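Local coordinates for protein ribokinase (Giardia lamblia, PDB 6WHJ) that probably phosphorylates ribose at O-5, using ATP and magnesium, to give ribose 5-phosphate for nucleotide and amino-acid synthesis or the pentose phosphate pathway, at residues Tyr15-Val20 with Phe37-Gly42; Gly66-Asp71 with Ala96-Ala101; Tyr22-Pro27 with Val105-Glu110; Asn47-Cys52 with Ala79-Leu84; Ile9-Ser14 with Leu140-Cys145. One frame throughout, in Å; residues are numbered along the deposited sequence.

Interaction 1: Tyr15-Val20 with Phe37-Gly42; sequences YNRDLV and FASSHG. With EDO (1,2-ethanediol), chain F.
D18 and S40 face each other as a hydrogen-bonded pair in the antiparallel hairpin of strands 16-22 and 32-42, part of the small sheet that in ribokinases forms the substrate lid and the dimer clasp. D18 N reaches S40 O at 2.7 Å and S40 N returns to D18 O at 3.0 Å; V20 and A38 make a second such pair. On the face carrying R17, L19, S39 and H41, R17 CG lies opposite its backbone N (chi1 -175°) and the chain then bends at chi2 (54°), which brings NE to S39 OG at 2.6 Å, tilted 17° from the guanidinium plane. R17 NH2 adds a weak bond to the same oxygen. Y15 OH and H41 ND1 meet at a doubtfully short distance, each near the plane of the other's ring, at its edge, and L19 CB touches the edge of F37. In the next shell, E76 holds R17 NH1 in a salt bridge and H80 stacks on H41. N16 and D18, predicted with R17 to bind substrate, grip a 1,2-ethanediol, probably from the crystallisation liquor: N16 ND2 donates to its O2 at 3.2 Å, and that hydroxyl donates to D18 OD1 at 3.1 Å.

Interaction 2: Gly66-Asp71 with Ala96-Ala101; sequences GAVGKD and APTGNA
D71 and T98 clasp each other through two hydrogen bonds that use both carboxylate oxygens. T98 OG1 donates to D71 OD1 at 2.6 Å, and the backbone T98 N donates to D71 OD2 at 2.8 Å in a nearly straight bond (169°). Each oxygen offers its syn lone pair, so the carboxylate receives hydroxyl and amide of one residue in a fork that fixes its rotation. The conformations fit this task. D71 holds CG between its backbone N and carbonyl carbon (chi1 45°), which turns the carboxylate toward P97 and T98; OD2 also lies 3.3 Å from P97 CA. T98 sets OG1 beside its own backbone N (chi1 -65°), bringing hydroxyl and amide to the same partner and pointing CG2 elsewhere, to pack on Y15. The hydroxyl has a second role as acceptor from G69 N at 2.9 Å, and it rests 3.5 Å from V68 CB. Two waters extend the join: one links A67 O to G99 N, the other K70 N to A96 O, beside the inverse gamma turn centred on K70. D71 OD1 is further shared with G74 N. D71 is therefore the N-cap of helix 72-84: its carboxylate joins the helix start to T98, at the entry to lid strand 99-105, and T98 OG1 carries the link on to G69 at the end of central-sheet strand 62-69. This is a junction between the alpha/beta core and the lid of a PfkB-family sugar kinase.

Interaction 3: Tyr22-Pro27 with Val105-Glu110; sequences YVKDFP and VAESGE
V23 and V105 are joined by a straight backbone bond, V23 N to V105 O at 2.9 Å (172°), beside the parallel bridge of Y22 with V105. The second bond across, E107 N to K24 O at 3.1 Å, is also straight at hydrogen, but its donor stands above the carbonyl plane, 47° out of it. A106 to G109 form a type I turn, closed by G109 N to A106 O, while A106 N bonds to E110 O within the same segment. Among the aromatic contacts, F26 takes A106 CB over the centre of one ring face, 4.1 Å from the centroid, a CH-pi contact. E110 crosses F26 at about a right angle, its CG at the ring edge. Apolar contact is also made by Y22, whose CD2 lies 3.8 Å from V105 CB, the two side chains running the same way. K24 and E107 likewise lie alongside each other, with K24 CG 3.3 Å from E107 OE1; the charged ends stay apart, K24 NZ 5.9 Å from OE1. The contact lies at the far end of the lid sheet, where strands 16-22 and 99-105 run out: Y22 packs on A38 of strand 32-42, F26 on M112 of strand 111-116, and V23 and F26 against V114 and G29 of the second subunit.

Interaction 4: Asn47-Cys52 with Ala79-Leu84; sequences NQAIAC and AHYREL
I50 meets three residues of helix 72-84, H80, Y81 and L84, and carries most of the contact. The two short helix segments run nearly parallel, 17° between their directions, but their axes stay 11.6 Å apart, so long side chains must bridge the gap. From I50 CB the chain divides. The methyl CG2, set opposite the backbone N, touches L84 CD1 at 3.8 Å; the two side chains cross at about a right angle. The other branch starts beside the backbone N (chi1 -67°), and its CG1 lies 3.7 Å from Y81 OH and 3.9 Å from Y81 CZ, reaching the phenol end of the ring obliquely. Chi2 is fully extended (180°), and this carries the tip, CD1, on to the edge of the H80 imidazole, 4.1 Å from CD2. A49 CB closes on Y81 OH from a neighbouring position, also at 3.7 Å. The hydroxyl thus sits among aliphatic groups, while its polar demand is met by S46 OG, one residue ahead of N47 on helix 44-55. Beyond the pair, A49 rests on I11 of strand 9-12 and F64 of strand 62-69, and the Y81 ring also meets F64. Both helices therefore cover one side of the central sheet, while Q48 and C52 pack on I277 and V282 of helix 272-287 and I50 touches S325 in a loop.

Interaction 5: Ile9-Ser14 with Leu140-Cys145; sequences IVIIGS and LVVMQC
I9-I12 and L140-M143 run parallel as adjacent strands, 4.6 Å apart at closest approach and 19° from exact alignment, inside the large mixed sheet at the core of the ribokinase fold, flanked by strands 62-69 and 170-173. Three backbone bonds alternate along them: V10 N to L140 O at 3.0 Å, V142 N to V10 O at 2.8 Å, and I12 N to V142 O at 2.9 Å. I9, I11, L140 and V142 share one face, where I9 CG2 meets V142 CG2, and I11 lies alongside V142, pointing the same way. That face is covered by helices 44-55 and 272-287, I9 packing on C52 and V282, and V142 on Q48 and C281. V10, I12, V141 and M143 occupy the other face. There I12 CD1 reaches V141 CG2 at 3.7 Å, the side chains crossing at a slant, while I12 CB is near M143 CG. Beyond M143 the chains part, and a water bridges I12 O and Q144 N, its distance to the nitrogen doubtfully short. Both loops then lead toward the predicted sugar site: S14 OG is hydrogen-bonded to E146, a predicted substrate residue. Q144 folds back at chi2 (80°), which lays its amide beside strand 9-12. Q144 NE2 donates to Q48 OE1 on helix 44-55; Q144 NE2 also lies 3.7 Å from I11 CG2, and Q144 OE1 3.7 Å from G13 CA.

Interaction 5 lies nearest the middle of the chain, its centre about 7 Å from the chain's centre, and pairs neighbouring strands of the large sheet. Interaction 4, about 13 Å away between centres, covers that sheet and touches interaction 5 through Q48 and Q144. Interactions 1, 2 and 3 belong to the lid: strand 16-22 of interaction 1 bonds to strand 99-105 of interaction 2, while interaction 3 lies at the far end, about 30 Å from interaction 5 between centres. Interaction 2 also reaches the large sheet through strand 62-69. All four other contacts fall between the segments of interaction 5, and the lid strands come in two excursions, before and after core elements 44-84; interactions 1, 2 and 3 also touch the second subunit.

Interaction 1: Tyr15-Val20 with Phe37-Gly42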
# COMPACT_ATOMS: atom_id res chain seq x y z
N TYR B 15 -0.98 14.00 9.37
CA TYR B 15 -2.09 13.56 8.54
C TYR B 15 -1.53 12.60 7.50
O TYR B 15 -0.56 12.93 6.80
CB TYR B 15 -2.82 14.71 7.83
CG TYR B 15 -3.80 14.15 6.81
CD1 TYR B 15 -5.03 13.66 7.22
CD2 TYR B 15 -3.46 14.01 5.47
CE1 TYR B 15 -5.91 13.09 6.33
CE2 TYR B 15 -4.34 13.44 4.56
CZ TYR B 15 -5.57 12.98 5.00
OH TYR B 15 -6.48 12.42 4.13
N ASN B 16 -2.13 11.42 7.41
CA ASN B 16 -1.80 10.44 6.38
C ASN B 16 -3.08 10.07 5.63
O ASN B 16 -4.12 9.84 6.25
CB ASN B 16 -1.18 9.17 6.98
CG ASN B 16 0.12 9.43 7.72
OD1 ASN B 16 1.00 10.13 7.22
ND2 ASN B 16 0.25 8.87 8.91
N ARG B 17 -2.99 10.02 4.31
CA ARG B 17 -4.04 9.40 3.52
C ARG B 17 -3.82 7.89 3.59
O ARG B 17 -2.79 7.38 3.14
CB ARG B 17 -4.01 9.90 2.07
CG ARG B 17 -5.16 9.40 1.21
CD ARG B 17 -6.47 9.70 1.87
NE ARG B 17 -7.63 9.33 1.06
CZ ARG B 17 -8.46 10.20 0.48
NH1 ARG B 17 -8.27 11.51 0.62
NH2 ARG B 17 -9.49 9.75 -0.23
N ASP B 18 -4.78 7.18 4.18
CA ASP B 18 -4.66 5.74 4.36
C ASP B 18 -5.04 5.03 3.06
O ASP B 18 -6.15 5.22 2.55
CB ASP B 18 -5.57 5.28 5.50
CG ASP B 18 -4.98 5.55 6.88
OD1 ASP B 18 -3.78 5.88 7.01
OD2 ASP B 18 -5.76 5.48 7.86
N LEU B 19 -4.12 4.26 2.50
CA LEU B 19 -4.41 3.43 1.33
C LEU B 19 -4.40 1.97 1.77
O LEU B 19 -3.34 1.41 2.09
CB LEU B 19 -3.41 3.68 0.21
CG LEU B 19 -3.20 5.15 -0.14
CD1 LEU B 19 -2.02 5.33 -1.10
CD2 LEU B 19 -4.46 5.69 -0.74
N VAL B 20 -5.57 1.34 1.76
CA VAL B 20 -5.83 0.11 2.49
C VAL B 20 -6.30 -0.96 1.51
O VAL B 20 -7.21 -0.72 0.71
CB VAL B 20 -6.88 0.32 3.59
CG1 VAL B 20 -7.18 -0.99 4.32
CG2 VAL B 20 -6.40 1.35 4.58
N PHE B 37 -9.73 -2.67 -2.16
CA PHE B 37 -9.07 -1.41 -1.84
C PHE B 37 -10.05 -0.37 -1.30
O PHE B 37 -11.18 -0.25 -1.78
CB PHE B 37 -8.36 -0.85 -3.06
CG PHE B 37 -7.78 0.53 -2.86
CD1 PHE B 37 -6.63 0.70 -2.12
CD2 PHE B 37 -8.37 1.65 -3.44
CE1 PHE B 37 -6.07 1.97 -1.95
CE2 PHE B 37 -7.84 2.92 -3.27
CZ PHE B 37 -6.68 3.08 -2.52
N ALA B 38 -9.58 0.43 -0.34
CA ALA B 38 -10.33 1.57 0.18
C ALA B 38 -9.36 2.68 0.59
O ALA B 38 -8.27 2.41 1.12
CB ALA B 38 -11.20 1.15 1.37
N SER B 39 -9.76 3.92 0.34
CA SER B 39 -8.97 5.09 0.66
C SER B 39 -9.68 5.93 1.72
O SER B 39 -10.89 6.16 1.62
CB SER B 39 -8.74 5.92 -0.60
OG SER B 39 -8.17 7.16 -0.27
N SER B 40 -8.94 6.39 2.72
CA SER B 40 -9.58 7.08 3.83
C SER B 40 -8.58 7.98 4.55
O SER B 40 -7.36 7.84 4.42
CB SER B 40 -10.23 6.08 4.79
OG SER B 40 -9.27 5.56 5.68
N HIS B 41 -9.13 8.92 5.33
CA HIS B 41 -8.34 9.84 6.13
C HIS B 41 -7.69 9.12 7.31
O HIS B 41 -8.32 8.32 8.00
CB HIS B 41 -9.23 10.97 6.65
CG HIS B 41 -9.75 11.86 5.57
ND1 HIS B 41 -8.93 12.43 4.62
CD2 HIS B 41 -11.01 12.24 5.27
CE1 HIS B 41 -9.66 13.15 3.79
NE2 HIS B 41 -10.93 13.05 4.16
N GLY B 42 -6.42 9.42 7.55
CA GLY B 42 -5.69 8.83 8.66
C GLY B 42 -4.69 9.81 9.24
O GLY B 42 -4.89 11.03 9.19
C1 EDO F . -2.10 5.64 11.53
O1 EDO F . -0.73 5.24 11.45
C2 EDO F . -2.71 5.73 10.13
O2 EDO F . -1.76 6.38 9.27

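Interaction 2: Gly66-Asp71 with Ala96-Ala101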
# COMPACT_ATOMS: atom_id res chain seq x y z
N GLY B 66 -0.69 20.65 11.58
CA GLY B 66 -0.05 19.65 10.73
C GLY B 66 0.32 20.23 9.39
O GLY B 66 -0.06 21.34 9.04
N ALA B 67 1.07 19.44 8.61
CA ALA B 67 1.55 19.84 7.30
C ALA B 67 1.21 18.77 6.27
O ALA B 67 1.36 17.57 6.53
CB ALA B 67 3.05 20.10 7.30
N VAL B 68 0.71 19.22 5.11
CA VAL B 68 0.35 18.37 3.98
C VAL B 68 0.93 18.99 2.72
O VAL B 68 1.37 20.14 2.70
CB VAL B 68 -1.18 18.19 3.85
CG1 VAL B 68 -1.76 17.57 5.11
CG2 VAL B 68 -1.85 19.53 3.52
N GLY B 69 0.91 18.22 1.63
CA GLY B 69 1.48 18.68 0.39
C GLY B 69 0.54 19.59 -0.38
O GLY B 69 -0.62 19.79 -0.03
N LYS B 70 1.09 20.22 -1.42
CA LYS B 70 0.28 21.01 -2.35
C LYS B 70 -0.19 20.09 -3.47
O LYS B 70 0.17 20.23 -4.63
CB LYS B 70 1.07 22.20 -2.87
CG LYS B 70 1.21 23.29 -1.83
CD LYS B 70 2.11 24.43 -2.30
CE LYS B 70 2.15 25.54 -1.24
NZ LYS B 70 2.90 26.72 -1.71
N ASP B 71 -1.06 19.16 -3.08
CA ASP B 71 -1.58 18.13 -3.96
C ASP B 71 -3.05 17.92 -3.63
O ASP B 71 -3.64 18.64 -2.80
CB ASP B 71 -0.81 16.81 -3.82
CG ASP B 71 -0.56 16.41 -2.36
OD1 ASP B 71 -1.47 16.52 -1.51
OD2 ASP B 71 0.57 15.96 -2.07
N ALA B 96 7.40 17.98 -0.02
CA ALA B 96 6.99 16.60 -0.09
C ALA B 96 5.53 16.51 -0.50
O ALA B 96 4.80 17.50 -0.42
CB ALA B 96 7.21 15.90 1.26
N PRO B 97 5.07 15.34 -0.95
CA PRO B 97 3.63 15.10 -1.07
C PRO B 97 3.00 14.90 0.31
O PRO B 97 3.68 14.70 1.31
CB PRO B 97 3.54 13.82 -1.90
CG PRO B 97 4.81 13.11 -1.60
CD PRO B 97 5.85 14.20 -1.47
N THR B 98 1.67 14.97 0.34
CA THR B 98 0.93 14.60 1.55
C THR B 98 1.32 13.19 1.99
O THR B 98 1.54 12.30 1.16
CB THR B 98 -0.57 14.69 1.28
OG1 THR B 98 -0.93 16.06 1.03
CG2 THR B 98 -1.38 14.17 2.48
N GLY B 99 1.46 13.00 3.30
CA GLY B 99 1.80 11.69 3.81
C GLY B 99 0.74 10.66 3.50
O GLY B 99 -0.44 10.98 3.34
N ASN B 100 1.17 9.40 3.38
CA ASN B 100 0.23 8.31 3.21
C ASN B 100 0.70 7.08 3.97
O ASN B 100 1.80 7.05 4.55
CB ASN B 100 -0.03 7.94 1.73
CG ASN B 100 1.22 7.47 0.99
OD1 ASN B 100 2.10 6.81 1.54
ND2 ASN B 100 1.23 7.72 -0.31
N ALA B 101 -0.16 6.07 3.98
CA ALA B 101 0.13 4.76 4.55
C ALA B 101 -0.41 3.69 3.62
O ALA B 101 -1.57 3.77 3.18
CB ALA B 101 -0.49 4.62 5.95
O HOH W 1 0.82 14.95 5.14
O HOH W 2 3.37 18.73 -2.44

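Interaction 3: Tyr22-Pro27 with Val105-Glu110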
# COMPACT_ATOMS: atom_id res chain seq x y z
N TYR B 22 -7.75 -4.95 1.54
CA TYR B 22 -8.32 -6.01 2.37
C TYR B 22 -8.06 -7.34 1.69
O TYR B 22 -8.51 -7.56 0.56
CB TYR B 22 -9.81 -5.78 2.61
CG TYR B 22 -10.07 -4.56 3.46
CD1 TYR B 22 -10.15 -3.29 2.89
CD2 TYR B 22 -10.20 -4.67 4.84
CE1 TYR B 22 -10.37 -2.17 3.68
CE2 TYR B 22 -10.41 -3.57 5.64
CZ TYR B 22 -10.49 -2.32 5.06
OH TYR B 22 -10.69 -1.22 5.87
N VAL B 23 -7.32 -8.21 2.37
CA VAL B 23 -6.88 -9.49 1.82
C VAL B 23 -7.34 -10.59 2.76
O VAL B 23 -7.66 -10.35 3.93
CB VAL B 23 -5.36 -9.53 1.63
CG1 VAL B 23 -4.93 -8.50 0.62
CG2 VAL B 23 -4.66 -9.24 2.96
N LYS B 24 -7.36 -11.82 2.24
CA LYS B 24 -7.63 -12.96 3.10
C LYS B 24 -6.53 -13.12 4.13
O LYS B 24 -6.78 -13.21 5.33
CB LYS B 24 -7.76 -14.24 2.27
CG LYS B 24 -9.12 -14.48 1.65
CD LYS B 24 -9.14 -15.85 0.97
CE LYS B 24 -10.35 -16.03 0.07
NZ LYS B 24 -10.30 -17.32 -0.69
N ASP B 25 -5.29 -13.19 3.66
CA ASP B 25 -4.11 -13.26 4.50
C ASP B 25 -3.03 -12.36 3.91
O ASP B 25 -3.05 -12.03 2.73
CB ASP B 25 -3.61 -14.69 4.65
CG ASP B 25 -4.53 -15.53 5.50
OD1 ASP B 25 -4.58 -15.27 6.72
OD2 ASP B 25 -5.22 -16.41 4.93
N PHE B 26 -2.11 -11.94 4.77
CA PHE B 26 -0.99 -11.15 4.28
C PHE B 26 -0.26 -11.94 3.21
O PHE B 26 -0.09 -13.16 3.34
CB PHE B 26 -0.02 -10.81 5.41
CG PHE B 26 -0.61 -9.96 6.49
CD1 PHE B 26 -1.27 -8.78 6.17
CD2 PHE B 26 -0.50 -10.33 7.81
CE1 PHE B 26 -1.80 -7.98 7.18
CE2 PHE B 26 -1.03 -9.54 8.82
CZ PHE B 26 -1.69 -8.36 8.50
N PRO B 27 0.16 -11.30 2.13
CA PRO B 27 1.01 -11.99 1.16
C PRO B 27 2.35 -12.30 1.79
O PRO B 27 2.81 -11.60 2.70
CB PRO B 27 1.14 -10.98 0.02
CG PRO B 27 0.99 -9.66 0.71
CD PRO B 27 -0.02 -9.88 1.79
N VAL B 105 -4.90 -5.35 5.49
CA VAL B 105 -5.75 -5.85 6.56
C VAL B 105 -6.13 -7.28 6.22
O VAL B 105 -6.77 -7.53 5.18
CB VAL B 105 -6.98 -4.97 6.76
CG1 VAL B 105 -7.78 -5.44 7.95
CG2 VAL B 105 -6.56 -3.52 6.95
N ALA B 106 -5.70 -8.23 7.05
CA ALA B 106 -6.07 -9.63 6.88
C ALA B 106 -7.46 -9.87 7.46
O ALA B 106 -8.01 -9.04 8.20
CB ALA B 106 -5.05 -10.55 7.53
N GLU B 107 -8.05 -11.02 7.11
CA GLU B 107 -9.38 -11.35 7.64
C GLU B 107 -9.35 -11.58 9.14
O GLU B 107 -10.41 -11.55 9.77
CB GLU B 107 -9.94 -12.60 6.95
CG GLU B 107 -10.40 -12.40 5.51
CD GLU B 107 -10.74 -13.72 4.84
OE1 GLU B 107 -11.51 -13.69 3.85
OE2 GLU B 107 -10.25 -14.78 5.30
N SER B 108 -8.18 -11.79 9.72
CA SER B 108 -8.06 -11.86 11.17
C SER B 108 -8.23 -10.50 11.83
O SER B 108 -8.52 -10.44 13.03
CB SER B 108 -6.72 -12.49 11.55
OG SER B 108 -5.62 -11.72 11.08
N GLY B 109 -8.07 -9.42 11.07
CA GLY B 109 -8.10 -8.08 11.62
C GLY B 109 -6.73 -7.47 11.78
O GLY B 109 -6.63 -6.26 12.01
N GLU B 110 -5.69 -8.28 11.63
CA GLU B 110 -4.32 -7.81 11.78
C GLU B 110 -3.96 -6.85 10.66
O GLU B 110 -4.53 -6.89 9.56
CB GLU B 110 -3.36 -9.01 11.81
CG GLU B 110 -2.08 -8.76 12.58
CD GLU B 110 -1.29 -10.02 12.92
OE1 GLU B 110 -1.45 -11.07 12.23
OE2 GLU B 110 -0.50 -9.96 13.88

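Interaction 4: Asn47-Cys52 with Ala79-Leu84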
# COMPACT_ATOMS: atom_id res chain seq x y z
N ASN B 47 -6.41 12.03 13.22
CA ASN B 47 -7.48 11.21 13.77
C ASN B 47 -7.86 11.66 15.17
O ASN B 47 -9.05 11.72 15.51
CB ASN B 47 -7.08 9.74 13.80
CG ASN B 47 -7.14 9.10 12.45
OD1 ASN B 47 -7.78 9.62 11.52
ND2 ASN B 47 -6.47 7.97 12.31
N GLN B 48 -6.87 11.99 15.99
CA GLN B 48 -7.15 12.43 17.34
C GLN B 48 -7.77 13.82 17.37
O GLN B 48 -8.59 14.11 18.25
CB GLN B 48 -5.88 12.39 18.18
CG GLN B 48 -5.51 11.01 18.61
CD GLN B 48 -4.14 11.00 19.22
OE1 GLN B 48 -3.67 12.03 19.69
NE2 GLN B 48 -3.51 9.82 19.26
N ALA B 49 -7.41 14.68 16.42
CA ALA B 49 -8.05 15.99 16.33
C ALA B 49 -9.49 15.86 15.86
O ALA B 49 -10.37 16.62 16.30
CB ALA B 49 -7.26 16.91 15.40
N ILE B 50 -9.77 14.93 14.94
CA ILE B 50 -11.13 14.75 14.46
C ILE B 50 -12.01 14.15 15.55
O ILE B 50 -13.17 14.56 15.72
CB ILE B 50 -11.12 13.92 13.16
CG1 ILE B 50 -10.44 14.72 12.05
CG2 ILE B 50 -12.52 13.50 12.75
CD1 ILE B 50 -10.34 14.04 10.68
N ALA B 51 -11.47 13.22 16.33
CA ALA B 51 -12.21 12.67 17.46
C ALA B 51 -12.54 13.76 18.48
O ALA B 51 -13.64 13.77 19.05
CB ALA B 51 -11.41 11.54 18.11
N CYS B 52 -11.61 14.68 18.73
CA CYS B 52 -11.91 15.82 19.60
C CYS B 52 -13.10 16.61 19.06
O CYS B 52 -14.07 16.85 19.79
CB CYS B 52 -10.70 16.74 19.76
SG CYS B 52 -9.39 16.14 20.86
N ALA B 79 -10.31 20.92 3.12
CA ALA B 79 -11.74 21.05 2.91
C ALA B 79 -12.52 20.20 3.91
O ALA B 79 -13.56 20.62 4.42
CB ALA B 79 -12.10 20.66 1.48
N HIS B 80 -11.99 19.01 4.22
CA HIS B 80 -12.68 18.11 5.15
C HIS B 80 -12.80 18.74 6.52
O HIS B 80 -13.84 18.63 7.17
CB HIS B 80 -11.92 16.78 5.23
CG HIS B 80 -12.59 15.75 6.09
ND1 HIS B 80 -13.91 15.39 5.93
CD2 HIS B 80 -12.12 15.00 7.12
CE1 HIS B 80 -14.22 14.46 6.82
NE2 HIS B 80 -13.15 14.21 7.55
N TYR B 81 -11.74 19.41 6.98
CA TYR B 81 -11.79 20.07 8.28
C TYR B 81 -12.82 21.18 8.29
O TYR B 81 -13.51 21.39 9.30
CB TYR B 81 -10.40 20.59 8.66
CG TYR B 81 -9.61 19.60 9.47
CD1 TYR B 81 -9.02 18.50 8.87
CD2 TYR B 81 -9.45 19.75 10.85
CE1 TYR B 81 -8.30 17.57 9.61
CE2 TYR B 81 -8.73 18.83 11.60
CZ TYR B 81 -8.15 17.74 10.97
OH TYR B 81 -7.43 16.82 11.69
N ARG B 82 -12.97 21.89 7.16
CA ARG B 82 -13.99 22.94 7.09
C ARG B 82 -15.39 22.37 7.29
O ARG B 82 -16.16 22.88 8.11
CB ARG B 82 -13.90 23.69 5.76
CG ARG B 82 -12.74 24.67 5.65
CD ARG B 82 -12.81 25.55 4.39
NE ARG B 82 -12.40 24.85 3.18
CZ ARG B 82 -11.14 24.83 2.72
NH1 ARG B 82 -10.19 25.47 3.39
NH2 ARG B 82 -10.84 24.18 1.60
N GLU B 83 -15.72 21.29 6.59
CA GLU B 83 -17.04 20.69 6.76
C GLU B 83 -17.26 20.20 8.18
O GLU B 83 -18.40 20.18 8.66
CB GLU B 83 -17.25 19.56 5.75
N LEU B 84 -16.19 19.83 8.90
CA LEU B 84 -16.32 19.40 10.28
C LEU B 84 -16.36 20.58 11.25
O LEU B 84 -16.81 20.41 12.39
CB LEU B 84 -15.16 18.48 10.68
CG LEU B 84 -15.11 17.07 10.09
CD1 LEU B 84 -13.85 16.35 10.55
CD2 LEU B 84 -16.34 16.28 10.45

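Interaction 5: Ile9-Ser14 with Leu140-Cys145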
# COMPACT_ATOMS: atom_id res chain seq x y z
N ILE B 9 -7.75 22.56 23.06
CA ILE B 9 -6.98 21.35 22.76
C ILE B 9 -6.24 21.61 21.46
O ILE B 9 -6.86 21.89 20.43
CB ILE B 9 -7.88 20.10 22.64
CG1 ILE B 9 -8.68 19.87 23.92
CG2 ILE B 9 -7.03 18.86 22.30
CD1 ILE B 9 -9.83 18.88 23.76
N VAL B 10 -4.91 21.53 21.52
CA VAL B 10 -4.05 21.71 20.36
C VAL B 10 -3.38 20.37 20.08
O VAL B 10 -2.72 19.80 20.95
CB VAL B 10 -3.01 22.83 20.60
CG1 VAL B 10 -2.10 23.01 19.39
CG2 VAL B 10 -3.68 24.13 20.96
N ILE B 11 -3.57 19.84 18.87
CA ILE B 11 -2.98 18.56 18.48
C ILE B 11 -1.94 18.83 17.40
O ILE B 11 -2.28 19.31 16.31
CB ILE B 11 -4.04 17.55 17.99
CG1 ILE B 11 -5.15 17.36 19.02
CG2 ILE B 11 -3.40 16.22 17.66
CD1 ILE B 11 -6.37 18.20 18.75
N ILE B 12 -0.68 18.56 17.71
CA ILE B 12 0.42 18.75 16.78
C ILE B 12 0.83 17.37 16.29
O ILE B 12 1.45 16.61 17.04
CB ILE B 12 1.60 19.47 17.45
CG1 ILE B 12 1.12 20.73 18.18
CG2 ILE B 12 2.63 19.84 16.41
CD1 ILE B 12 2.17 21.32 19.13
N GLY B 13 0.51 17.04 15.05
CA GLY B 13 0.87 15.74 14.55
C GLY B 13 0.56 15.54 13.08
O GLY B 13 0.43 16.49 12.31
N SER B 14 0.41 14.28 12.71
CA SER B 14 0.44 13.89 11.31
C SER B 14 -0.94 13.81 10.68
O SER B 14 -1.95 13.58 11.36
CB SER B 14 1.13 12.54 11.16
OG SER B 14 0.40 11.58 11.91
N LEU B 140 -4.71 21.76 26.90
CA LEU B 140 -4.02 20.54 26.54
C LEU B 140 -3.32 20.71 25.20
O LEU B 140 -3.85 21.34 24.28
CB LEU B 140 -4.99 19.36 26.45
CG LEU B 140 -5.79 19.04 27.71
CD1 LEU B 140 -6.70 17.85 27.41
CD2 LEU B 140 -4.84 18.74 28.87
N VAL B 141 -2.13 20.13 25.09
CA VAL B 141 -1.44 19.99 23.81
C VAL B 141 -1.07 18.52 23.68
O VAL B 141 -0.61 17.91 24.64
CB VAL B 141 -0.21 20.91 23.70
CG1 VAL B 141 0.79 20.65 24.80
CG2 VAL B 141 0.44 20.74 22.33
N VAL B 142 -1.32 17.94 22.49
CA VAL B 142 -1.23 16.50 22.26
C VAL B 142 -0.29 16.23 21.10
O VAL B 142 -0.36 16.89 20.06
CB VAL B 142 -2.62 15.87 21.98
CG1 VAL B 142 -2.54 14.36 22.02
CG2 VAL B 142 -3.65 16.38 22.96
N MET B 143 0.59 15.24 21.27
CA MET B 143 1.53 14.84 20.22
C MET B 143 1.63 13.32 20.19
O MET B 143 1.32 12.64 21.17
CB MET B 143 2.92 15.43 20.46
CG MET B 143 2.97 16.95 20.52
SD MET B 143 4.65 17.59 20.48
CE MET B 143 5.17 17.16 18.82
N GLN B 144 2.06 12.81 19.03
CA GLN B 144 2.29 11.38 18.82
C GLN B 144 3.69 11.14 18.27
O GLN B 144 4.62 11.88 18.61
CB GLN B 144 1.25 10.79 17.87
CG GLN B 144 -0.18 11.11 18.22
CD GLN B 144 -0.59 12.49 17.79
OE1 GLN B 144 -0.07 13.03 16.81
NE2 GLN B 144 -1.54 13.08 18.51
N CYS B 145 3.85 10.13 17.42
CA CYS B 145 5.16 9.77 16.89
C CYS B 145 5.15 9.62 15.38
O CYS B 145 5.89 8.80 14.83
CB CYS B 145 5.66 8.48 17.54
SG CYS B 145 5.96 8.58 19.31
O HOH W 3 2.92 14.30 17.15
O HOH W 4 1.84 12.64 15.25